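Local coordinates for protein 3-oxosteroid 1-dehydrogenase (Sterolibacterium denitrificans, PDB 7P18) that probably catalyses the FAD-dependent 1,2-dehydrogenation of 3-oxosteroids, passing the electrons to an acceptor and leaving a 3-oxo-Delta(1)-steroid, at residues A[280-288]-A[316-324]; A[354-362]-A[453-464]. One frame throughout, in Å; residues are numbered along the deposited sequence.

Contact 1 (A[280-288]-A[316-324]); sequences REQYLPKPT and LMDWAWWVP
Met317 lays its terminal methyl over the ring of Tyr283 in a CH-pi contact: CE of Met317 stands 3.6 Å from the centroid of the Tyr283 ring, 13° off the normal, while SD, 5.0 Å from that centroid above the same face, adds a more distant Met-aromatic component. Bends at chi2 (-70°) and chi3 (-78°) of Met317 fold the methyl back over the ring. The other face of the phenol is closed by CG of Gln282, clamping the ring. A serine in place of Tyr283 would probably leave the Met317 methyl without its aromatic platform and free to turn.

No hydrogen bond joins the segments; instead the backbone oxygens meet carbon. CA of Asp318 gives a CA-H...O contact to O of Tyr283 at 3.2 Å, and CD2 of Leu284 approaches O of Met317 at 3.4 Å. The C-terminal end of helix 277-283 is thereby set against the type I turn 316-319 that leads into strand 320-326, which pairs with strand 486-502. Farther along, CG of Pro285 meets CZ2 of Trp322 obliquely at 3.9 Å, and Tyr371 of helix 363-377 touches both residues.

Behind this shell, Arg280 NE donates to OG1 of Thr288 (2.8 Å), nearly in the guanidinium plane, and NH1 forms a salt bridge with Asp495. Lys286 NZ bonds to O of Glu281 and O of Leu284, folding the chain back beside the helix end.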
loop_
_atom_site.group_PDB
_atom_site.type_symbol
_atom_site.label_atom_id
_atom_site.label_comp_id
_atom_site.label_asym_id
_atom_site.label_seq_id
_atom_site.Cartn_x
_atom_site.Cartn_y
_atom_site.Cartn_z
ATOM N N ARG A 280 6.039 15.429 8.878
ATOM C CA ARG A 280 6.598 15.352 7.509
ATOM C C ARG A 280 7.722 16.354 7.406
ATOM O O ARG A 280 8.827 16.014 6.941
ATOM C CB ARG A 280 5.544 15.600 6.425
ATOM C CG ARG A 280 4.395 14.614 6.387
ATOM C CD ARG A 280 3.474 14.928 5.187
ATOM N NE ARG A 280 4.106 14.633 3.916
ATOM C CZ ARG A 280 3.797 13.579 3.149
ATOM N NH1 ARG A 280 2.857 12.733 3.514
ATOM N NH2 ARG A 280 4.445 13.373 2.019
ATOM N N GLU A 281 7.480 17.605 7.792
ATOM C CA GLU A 281 8.562 18.612 7.647
ATOM C C GLU A 281 9.738 18.308 8.579
ATOM O O GLU A 281 10.894 18.626 8.205
ATOM C CB GLU A 281 7.995 20.007 7.882
ATOM C CG GLU A 281 7.200 20.398 6.672
ATOM C CD GLU A 281 6.444 21.687 6.751
ATOM O OE1 GLU A 281 6.715 22.426 7.708
ATOM O OE2 GLU A 281 5.609 21.929 5.834
ATOM N N GLN A 282 9.467 17.726 9.739
ATOM C CA GLN A 282 10.576 17.367 10.680
ATOM C C GLN A 282 11.459 16.273 10.041
ATOM O O GLN A 282 12.693 16.312 10.192
ATOM C CB GLN A 282 9.974 16.951 12.010
ATOM C CG GLN A 282 11.038 16.567 13.050
ATOM C CD GLN A 282 10.447 16.278 14.404
ATOM O OE1 GLN A 282 9.245 16.346 14.611
ATOM N NE2 GLN A 282 11.294 15.876 15.330
ATOM N N TYR A 283 10.875 15.294 9.358
ATOM C CA TYR A 283 11.590 14.024 9.074
ATOM C C TYR A 283 11.810 13.774 7.580
ATOM O O TYR A 283 12.905 13.263 7.228
ATOM C CB TYR A 283 10.806 12.873 9.692
ATOM C CG TYR A 283 10.829 12.831 11.201
ATOM C CD1 TYR A 283 12.012 12.623 11.893
ATOM C CD2 TYR A 283 9.670 12.980 11.935
ATOM C CE1 TYR A 283 12.024 12.541 13.280
ATOM C CE2 TYR A 283 9.664 12.921 13.323
ATOM C CZ TYR A 283 10.853 12.690 13.992
ATOM O OH TYR A 283 10.855 12.651 15.362
ATOM N N LEU A 284 10.828 14.077 6.733
ATOM C CA LEU A 284 10.833 13.693 5.288
ATOM C C LEU A 284 11.548 14.716 4.424
ATOM O O LEU A 284 11.728 15.877 4.806
ATOM C CB LEU A 284 9.387 13.518 4.831
ATOM C CG LEU A 284 8.590 12.417 5.523
ATOM C CD1 LEU A 284 7.194 12.348 4.925
ATOM C CD2 LEU A 284 9.276 11.046 5.436
ATOM N N PRO A 285 12.021 14.321 3.223
ATOM C CA PRO A 285 12.609 15.278 2.308
ATOM C C PRO A 285 11.579 16.322 1.874
ATOM O O PRO A 285 10.401 16.074 1.797
ATOM C CB PRO A 285 13.164 14.470 1.129
ATOM C CG PRO A 285 12.400 13.157 1.202
ATOM C CD PRO A 285 12.109 12.947 2.691
ATOM N N LYS A 286 12.064 17.561 1.724
ATOM C CA LYS A 286 11.248 18.674 1.185
ATOM C C LYS A 286 11.444 18.713 -0.324
ATOM O O LYS A 286 12.526 18.418 -0.815
ATOM C CB LYS A 286 11.649 20.002 1.852
ATOM C CG LYS A 286 10.808 20.357 3.060
ATOM C CD LYS A 286 10.903 19.392 4.222
ATOM C CE LYS A 286 12.299 19.266 4.788
ATOM N NZ LYS A 286 12.297 18.352 5.952
ATOM N N PRO A 287 10.444 19.166 -1.113
ATOM C CA PRO A 287 9.151 19.581 -0.584
ATOM C C PRO A 287 8.291 18.387 -0.180
ATOM O O PRO A 287 8.410 17.348 -0.781
ATOM C CB PRO A 287 8.458 20.264 -1.770
ATOM C CG PRO A 287 9.151 19.687 -2.978
ATOM C CD PRO A 287 10.557 19.378 -2.563
ATOM N N THR A 288 7.409 18.594 0.784
ATOM C CA THR A 288 6.560 17.534 1.368
ATOM C C THR A 288 5.194 18.121 1.614
ATOM O O THR A 288 5.113 19.265 2.053
ATOM C CB THR A 288 7.206 16.916 2.608
ATOM O OG1 THR A 288 6.562 15.678 2.946
ATOM C CG2 THR A 288 7.174 17.827 3.815
ATOM N N LEU A 316 14.785 5.128 9.965
ATOM C CA LEU A 316 14.277 5.274 8.584
ATOM C C LEU A 316 13.234 6.410 8.493
ATOM O O LEU A 316 12.462 6.412 7.542
ATOM C CB LEU A 316 13.726 3.914 8.141
ATOM C CG LEU A 316 14.780 2.809 8.061
ATOM C CD1 LEU A 316 14.144 1.453 7.802
ATOM C CD2 LEU A 316 15.790 3.166 6.994
ATOM N N MET A 317 13.252 7.397 9.395
ATOM C CA MET A 317 12.132 8.382 9.496
ATOM C C MET A 317 12.118 9.303 8.262
ATOM O O MET A 317 11.090 9.954 8.041
ATOM C CB MET A 317 12.248 9.172 10.787
ATOM C CG MET A 317 11.975 8.320 12.013
ATOM S SD MET A 317 10.312 7.828 12.192
ATOM C CE MET A 317 9.575 9.347 12.827
ATOM N N ASP A 318 13.199 9.333 7.509
ATOM C CA ASP A 318 13.313 10.180 6.291
ATOM C C ASP A 318 12.683 9.479 5.071
ATOM O O ASP A 318 12.609 10.135 4.014
ATOM C CB ASP A 318 14.761 10.631 6.081
ATOM C CG ASP A 318 15.782 9.517 5.940
ATOM O OD1 ASP A 318 15.595 8.462 6.519
ATOM O OD2 ASP A 318 16.718 9.706 5.207
ATOM N N TRP A 319 12.185 8.235 5.213
ATOM C CA TRP A 319 11.612 7.468 4.076
ATOM C C TRP A 319 10.088 7.362 4.189
ATOM O O TRP A 319 9.542 7.143 5.293
ATOM C CB TRP A 319 12.262 6.072 3.982
ATOM C CG TRP A 319 13.541 6.125 3.211
ATOM C CD1 TRP A 319 14.712 6.659 3.631
ATOM C CD2 TRP A 319 13.741 5.797 1.834
ATOM N NE1 TRP A 319 15.648 6.622 2.651
ATOM C CE2 TRP A 319 15.088 6.082 1.534
ATOM C CE3 TRP A 319 12.945 5.212 0.844
ATOM C CZ2 TRP A 319 15.650 5.855 0.285
ATOM C CZ3 TRP A 319 13.507 4.970 -0.389
ATOM C CH2 TRP A 319 14.831 5.283 -0.667
ATOM N N ALA A 320 9.404 7.450 3.050
ATOM C CA ALA A 320 7.973 7.134 2.947
ATOM C C ALA A 320 7.819 6.032 1.897
ATOM O O ALA A 320 8.740 5.834 1.051
ATOM C CB ALA A 320 7.139 8.359 2.609
ATOM N N TRP A 321 6.678 5.386 1.929
ATOM C CA TRP A 321 6.282 4.441 0.873
ATOM C C TRP A 321 5.785 5.290 -0.312
ATOM O O TRP A 321 4.570 5.447 -0.461
ATOM C CB TRP A 321 5.245 3.454 1.381
ATOM C CG TRP A 321 5.620 2.578 2.550
ATOM C CD1 TRP A 321 5.083 2.617 3.797
ATOM C CD2 TRP A 321 6.423 1.383 2.520
ATOM N NE1 TRP A 321 5.533 1.564 4.563
ATOM C CE2 TRP A 321 6.397 0.822 3.814
ATOM C CE3 TRP A 321 7.228 0.794 1.561
ATOM C CZ2 TRP A 321 7.063 -0.363 4.123
ATOM C CZ3 TRP A 321 7.904 -0.366 1.859
ATOM C CH2 TRP A 321 7.821 -0.933 3.131
ATOM N N TRP A 322 6.705 5.849 -1.085
ATOM C CA TRP A 322 6.345 6.821 -2.163
ATOM C C TRP A 322 5.411 6.139 -3.172
ATOM O O TRP A 322 5.530 4.898 -3.438
ATOM C CB TRP A 322 7.561 7.407 -2.880
ATOM C CG TRP A 322 8.638 7.928 -1.988
ATOM C CD1 TRP A 322 9.904 7.450 -1.872
ATOM C CD2 TRP A 322 8.547 9.077 -1.112
ATOM N NE1 TRP A 322 10.602 8.215 -0.968
ATOM C CE2 TRP A 322 9.783 9.178 -0.452
ATOM C CE3 TRP A 322 7.535 9.981 -0.784
ATOM C CZ2 TRP A 322 10.054 10.193 0.471
ATOM C CZ3 TRP A 322 7.780 10.942 0.184
ATOM C CH2 TRP A 322 9.038 11.061 0.778
ATOM N N VAL A 323 4.485 6.915 -3.725
ATOM C CA VAL A 323 3.764 6.563 -4.979
ATOM C C VAL A 323 3.537 7.865 -5.746
ATOM O O VAL A 323 3.122 8.857 -5.146
ATOM C CB VAL A 323 2.470 5.777 -4.707
ATOM C CG1 VAL A 323 1.374 6.558 -3.995
ATOM C CG2 VAL A 323 1.906 5.127 -5.959
ATOM N N PRO A 324 3.709 7.898 -7.085
ATOM C CA PRO A 324 3.243 9.039 -7.876
ATOM C C PRO A 324 1.731 9.125 -7.675
ATOM O O PRO A 324 1.069 8.129 -7.742
ATOM C CB PRO A 324 3.625 8.711 -9.336
ATOM C CG PRO A 324 3.860 7.219 -9.344
ATOM C CD PRO A 324 4.338 6.878 -7.934
#

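Contact 2 (A[354-362]-A[453-464])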
loop_
_atom_site.group_PDB
_atom_site.type_symbol
_atom_site.label_atom_id
_atom_site.label_comp_id
_atom_site.label_asym_id
_atom_site.label_seq_id
_atom_site.Cartn_x
_atom_site.Cartn_y
_atom_site.Cartn_z
ATOM N N GLN A 354 12.602 16.746 -19.796
ATOM C CA GLN A 354 13.516 15.581 -19.920
ATOM C C GLN A 354 12.964 14.424 -19.082
ATOM O O GLN A 354 12.435 14.684 -17.957
ATOM C CB GLN A 354 14.927 15.897 -19.423
ATOM C CG GLN A 354 15.576 17.154 -19.998
ATOM C CD GLN A 354 16.668 17.602 -19.040
ATOM O OE1 GLN A 354 16.513 17.620 -17.808
ATOM N NE2 GLN A 354 17.806 17.973 -19.586
ATOM N N ARG A 355 13.155 13.194 -19.556
ATOM C CA ARG A 355 12.893 11.973 -18.749
ATOM C C ARG A 355 13.990 11.806 -17.702
ATOM O O ARG A 355 15.144 12.200 -17.975
ATOM C CB ARG A 355 12.779 10.734 -19.647
ATOM C CG ARG A 355 11.542 10.745 -20.531
ATOM C CD ARG A 355 11.542 9.552 -21.481
ATOM N NE ARG A 355 11.476 8.280 -20.770
ATOM C CZ ARG A 355 12.311 7.252 -20.923
ATOM N NH1 ARG A 355 13.315 7.305 -21.782
ATOM N NH2 ARG A 355 12.142 6.156 -20.192
ATOM N N PHE A 356 13.682 11.191 -16.549
ATOM C CA PHE A 356 14.688 10.995 -15.460
ATOM C C PHE A 356 14.534 9.633 -14.784
ATOM O O PHE A 356 15.416 9.286 -13.922
ATOM C CB PHE A 356 14.608 12.104 -14.414
ATOM C CG PHE A 356 13.274 12.293 -13.757
ATOM C CD1 PHE A 356 12.949 11.598 -12.621
ATOM C CD2 PHE A 356 12.327 13.152 -14.295
ATOM C CE1 PHE A 356 11.707 11.753 -12.035
ATOM C CE2 PHE A 356 11.077 13.294 -13.728
ATOM C CZ PHE A 356 10.764 12.585 -12.587
ATOM N N ILE A 357 13.475 8.894 -15.139
ATOM C CA ILE A 357 13.113 7.613 -14.482
ATOM C C ILE A 357 12.453 6.685 -15.498
ATOM O O ILE A 357 11.580 7.134 -16.258
ATOM C CB ILE A 357 12.218 7.854 -13.253
ATOM C CG1 ILE A 357 11.950 6.576 -12.454
ATOM C CG2 ILE A 357 10.898 8.571 -13.588
ATOM C CD1 ILE A 357 13.169 5.924 -11.843
ATOM N N ASN A 358 12.790 5.393 -15.396
ATOM C CA ASN A 358 11.974 4.294 -15.963
ATOM C C ASN A 358 10.526 4.505 -15.542
ATOM O O ASN A 358 10.226 4.388 -14.336
ATOM C CB ASN A 358 12.528 2.917 -15.582
ATOM C CG ASN A 358 11.674 1.761 -16.080
ATOM O OD1 ASN A 358 10.701 1.951 -16.801
ATOM N ND2 ASN A 358 12.051 0.547 -15.700
ATOM N N GLU A 359 9.607 4.773 -16.479
ATOM C CA GLU A 359 8.194 5.027 -16.106
ATOM C C GLU A 359 7.571 3.791 -15.450
ATOM O O GLU A 359 6.658 3.958 -14.665
ATOM C CB GLU A 359 7.314 5.412 -17.292
ATOM C CG GLU A 359 7.608 6.800 -17.846
ATOM C CD GLU A 359 8.828 6.967 -18.717
ATOM O OE1 GLU A 359 9.459 5.930 -19.099
ATOM O OE2 GLU A 359 9.173 8.126 -18.983
ATOM N N ALA A 360 8.040 2.586 -15.794
ATOM C CA ALA A 360 7.606 1.321 -15.189
ATOM C C ALA A 360 8.329 1.041 -13.859
ATOM O O ALA A 360 8.091 -0.018 -13.314
ATOM C CB ALA A 360 7.841 0.179 -16.161
ATOM N N SER A 361 9.218 1.909 -13.373
ATOM C CA SER A 361 9.893 1.698 -12.058
ATOM C C SER A 361 8.836 1.289 -11.024
ATOM O O SER A 361 7.749 1.853 -10.971
ATOM C CB SER A 361 10.652 2.917 -11.613
ATOM O OG SER A 361 11.067 2.794 -10.249
ATOM N N PRO A 362 9.151 0.367 -10.090
ATOM C CA PRO A 362 8.347 0.243 -8.880
ATOM C C PRO A 362 8.124 1.637 -8.271
ATOM O O PRO A 362 9.027 2.476 -8.362
ATOM C CB PRO A 362 9.198 -0.637 -7.948
ATOM C CG PRO A 362 10.029 -1.464 -8.935
ATOM C CD PRO A 362 10.343 -0.503 -10.075
ATOM N N ASP A 453 14.374 1.188 -24.802
ATOM C CA ASP A 453 14.520 2.505 -24.150
ATOM C C ASP A 453 15.994 2.630 -23.786
ATOM O O ASP A 453 16.429 1.996 -22.792
ATOM C CB ASP A 453 13.555 2.595 -22.969
ATOM C CG ASP A 453 13.865 3.733 -22.014
ATOM O OD1 ASP A 453 14.688 4.619 -22.370
ATOM O OD2 ASP A 453 13.307 3.712 -20.891
ATOM N N ARG A 454 16.735 3.403 -24.569
ATOM C CA ARG A 454 18.213 3.466 -24.463
ATOM C C ARG A 454 18.638 4.223 -23.204
ATOM O O ARG A 454 19.799 4.093 -22.850
ATOM C CB ARG A 454 18.821 4.146 -25.690
ATOM C CG ARG A 454 18.583 3.396 -26.990
ATOM C CD ARG A 454 19.290 2.045 -27.061
ATOM N NE ARG A 454 18.951 1.331 -28.292
ATOM C CZ ARG A 454 19.256 0.068 -28.572
ATOM N NH1 ARG A 454 19.914 -0.681 -27.702
ATOM N NH2 ARG A 454 18.859 -0.463 -29.718
ATOM N N GLU A 455 17.747 4.978 -22.546
ATOM C CA GLU A 455 18.108 5.777 -21.346
ATOM C C GLU A 455 17.729 5.052 -20.056
ATOM O O GLU A 455 18.562 4.986 -19.157
ATOM C CB GLU A 455 17.482 7.167 -21.451
ATOM C CG GLU A 455 18.190 8.013 -22.502
ATOM C CD GLU A 455 17.465 9.300 -22.817
ATOM O OE1 GLU A 455 17.521 10.214 -21.984
ATOM O OE2 GLU A 455 16.805 9.363 -23.873
ATOM N N PHE A 456 16.511 4.550 -19.919
ATOM C CA PHE A 456 16.060 3.937 -18.636
ATOM C C PHE A 456 15.544 2.492 -18.790
ATOM O O PHE A 456 15.039 1.961 -17.774
ATOM C CB PHE A 456 15.040 4.865 -17.988
ATOM C CG PHE A 456 15.594 6.244 -17.729
ATOM C CD1 PHE A 456 16.576 6.431 -16.769
ATOM C CD2 PHE A 456 15.201 7.326 -18.503
ATOM C CE1 PHE A 456 17.126 7.687 -16.561
ATOM C CE2 PHE A 456 15.741 8.585 -18.299
ATOM C CZ PHE A 456 16.685 8.767 -17.305
ATOM N N ASP A 457 15.648 1.883 -19.970
ATOM C CA ASP A 457 15.331 0.456 -20.210
ATOM C C ASP A 457 13.911 0.099 -19.753
ATOM O O ASP A 457 13.696 -1.057 -19.300
ATOM C CB ASP A 457 16.395 -0.448 -19.566
ATOM C CG ASP A 457 16.386 -1.866 -20.134
ATOM O OD1 ASP A 457 16.097 -2.018 -21.352
ATOM O OD2 ASP A 457 16.626 -2.805 -19.354
ATOM N N LYS A 458 12.909 0.981 -19.958
ATOM C CA LYS A 458 11.497 0.605 -19.679
ATOM C C LYS A 458 11.160 -0.685 -20.449
ATOM O O LYS A 458 11.529 -0.778 -21.641
ATOM C CB LYS A 458 10.502 1.686 -20.063
ATOM C CG LYS A 458 9.100 1.408 -19.572
ATOM C CD LYS A 458 8.075 2.395 -20.109
ATOM C CE LYS A 458 6.727 2.135 -19.511
ATOM N NZ LYS A 458 5.632 2.815 -20.226
ATOM N N GLY A 459 10.550 -1.668 -19.762
ATOM C CA GLY A 459 10.127 -2.949 -20.364
ATOM C C GLY A 459 11.276 -3.945 -20.473
ATOM O O GLY A 459 11.065 -5.013 -21.104
ATOM N N GLY A 460 12.429 -3.669 -19.863
ATOM C CA GLY A 460 13.633 -4.523 -19.964
ATOM C C GLY A 460 13.622 -5.739 -19.040
ATOM O O GLY A 460 14.622 -6.485 -19.017
ATOM N N ASN A 461 12.576 -5.963 -18.265
ATOM C CA ASN A 461 12.486 -7.130 -17.365
ATOM C C ASN A 461 11.024 -7.515 -17.194
ATOM O O ASN A 461 10.174 -6.710 -17.567
ATOM C CB ASN A 461 13.161 -6.820 -16.028
ATOM C CG ASN A 461 12.401 -5.775 -15.256
ATOM O OD1 ASN A 461 11.325 -6.048 -14.710
ATOM N ND2 ASN A 461 12.926 -4.573 -15.250
ATOM N N VAL A 462 10.747 -8.687 -16.597
ATOM C CA VAL A 462 9.371 -9.264 -16.517
ATOM C C VAL A 462 8.491 -8.453 -15.569
ATOM O O VAL A 462 7.286 -8.474 -15.760
ATOM C CB VAL A 462 9.377 -10.755 -16.151
ATOM C CG1 VAL A 462 10.059 -11.541 -17.255
ATOM C CG2 VAL A 462 9.995 -11.022 -14.785
ATOM N N PHE A 463 9.053 -7.751 -14.583
ATOM C CA PHE A 463 8.214 -6.906 -13.701
ATOM C C PHE A 463 7.606 -5.783 -14.546
ATOM O O PHE A 463 6.367 -5.618 -14.557
ATOM C CB PHE A 463 8.971 -6.356 -12.485
ATOM C CG PHE A 463 8.179 -5.272 -11.825
ATOM C CD1 PHE A 463 7.048 -5.557 -11.080
ATOM C CD2 PHE A 463 8.474 -3.951 -12.090
ATOM C CE1 PHE A 463 6.278 -4.537 -10.542
ATOM C CE2 PHE A 463 7.692 -2.938 -11.564
ATOM C CZ PHE A 463 6.613 -3.232 -10.780
ATOM N N ASP A 464 8.439 -5.018 -15.236
ATOM C CA ASP A 464 7.975 -3.900 -16.104
ATOM C C ASP A 464 6.883 -4.406 -17.056
ATOM O O ASP A 464 5.802 -3.794 -17.152
ATOM C CB ASP A 464 9.099 -3.317 -16.951
ATOM C CG ASP A 464 10.150 -2.504 -16.227
ATOM O OD1 ASP A 464 10.298 -2.695 -15.024
ATOM O OD2 ASP A 464 10.879 -1.798 -16.922
HETATM O O HOH W 1 14.279 9.618 -23.367
#
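Arg355 and Asp453 join the loop before helix 363-377 to the turns that lead into helix 462-466 through a salt-bridge network, with an Asx motif at Asp453 and an Asx turn at Asn358 shaping the chain on each side. The guanidinium grips Asp453 end-on, NH1 to OD1 and NH2 to OD2 (2.8 Å), yet both oxygens are met from above the carboxylate plane, the two planes lying 59° apart. Its other edge takes Glu359 side-on through the syn lone pairs, NE to OE2 at 2.9 Å. Two carboxylates thus fix the rotation of the guanidinium. Water 1 bridges NH1 to OE2 of Glu455, which is also bonded to Tyr447.

Phe456 sets CD2 over one face of the guanidinium, the planes nearly perpendicular, while peptide atoms cover one face of its ring, CZ lying 3.4 Å from C of Phe356. Nearer the steroid pocket, CE2 of Phe463 approaches CG of Pro362 at 3.8 Å.

Lys458 runs extended past Asn358, its CG 3.2 Å from OD1 of Asn358, and its NZ is hydrogen-bonded to O of Cys477 and O of Arg341. Among the uncharged donors, Asn358 has CG anti to N (chi1 177°), which brings its amide up to Asp464 in helix 462-466. OD1 turns back to accept from Ala360 N, while ND2 donates to OD2 of Asp464 (2.9 Å, 166°), an oxygen whose anti lone pair receives Gly459 N.

Overall arrangement
Followed from the N terminus, the chain first closes contact 1: helix 277-283 ends, helix 302-309 and strand 314-315 intervene, and 316-324 returns to the helix end after a short excursion. Contact 2 opens later, in the loop between strand 347-349 and helix 363-377, and closes across a much longer, helix-rich excursion of 90 residues, when 453-464 comes back after helix 434-450. The two loops are in series, neither nested nor crossed, and their centres lie 23 Å apart. Helix 363-377 connects their surroundings: it begins directly after 354-362, packs against Phe356 and Ile357, and also touches Pro285, Val323 and Pro324 of contact 1.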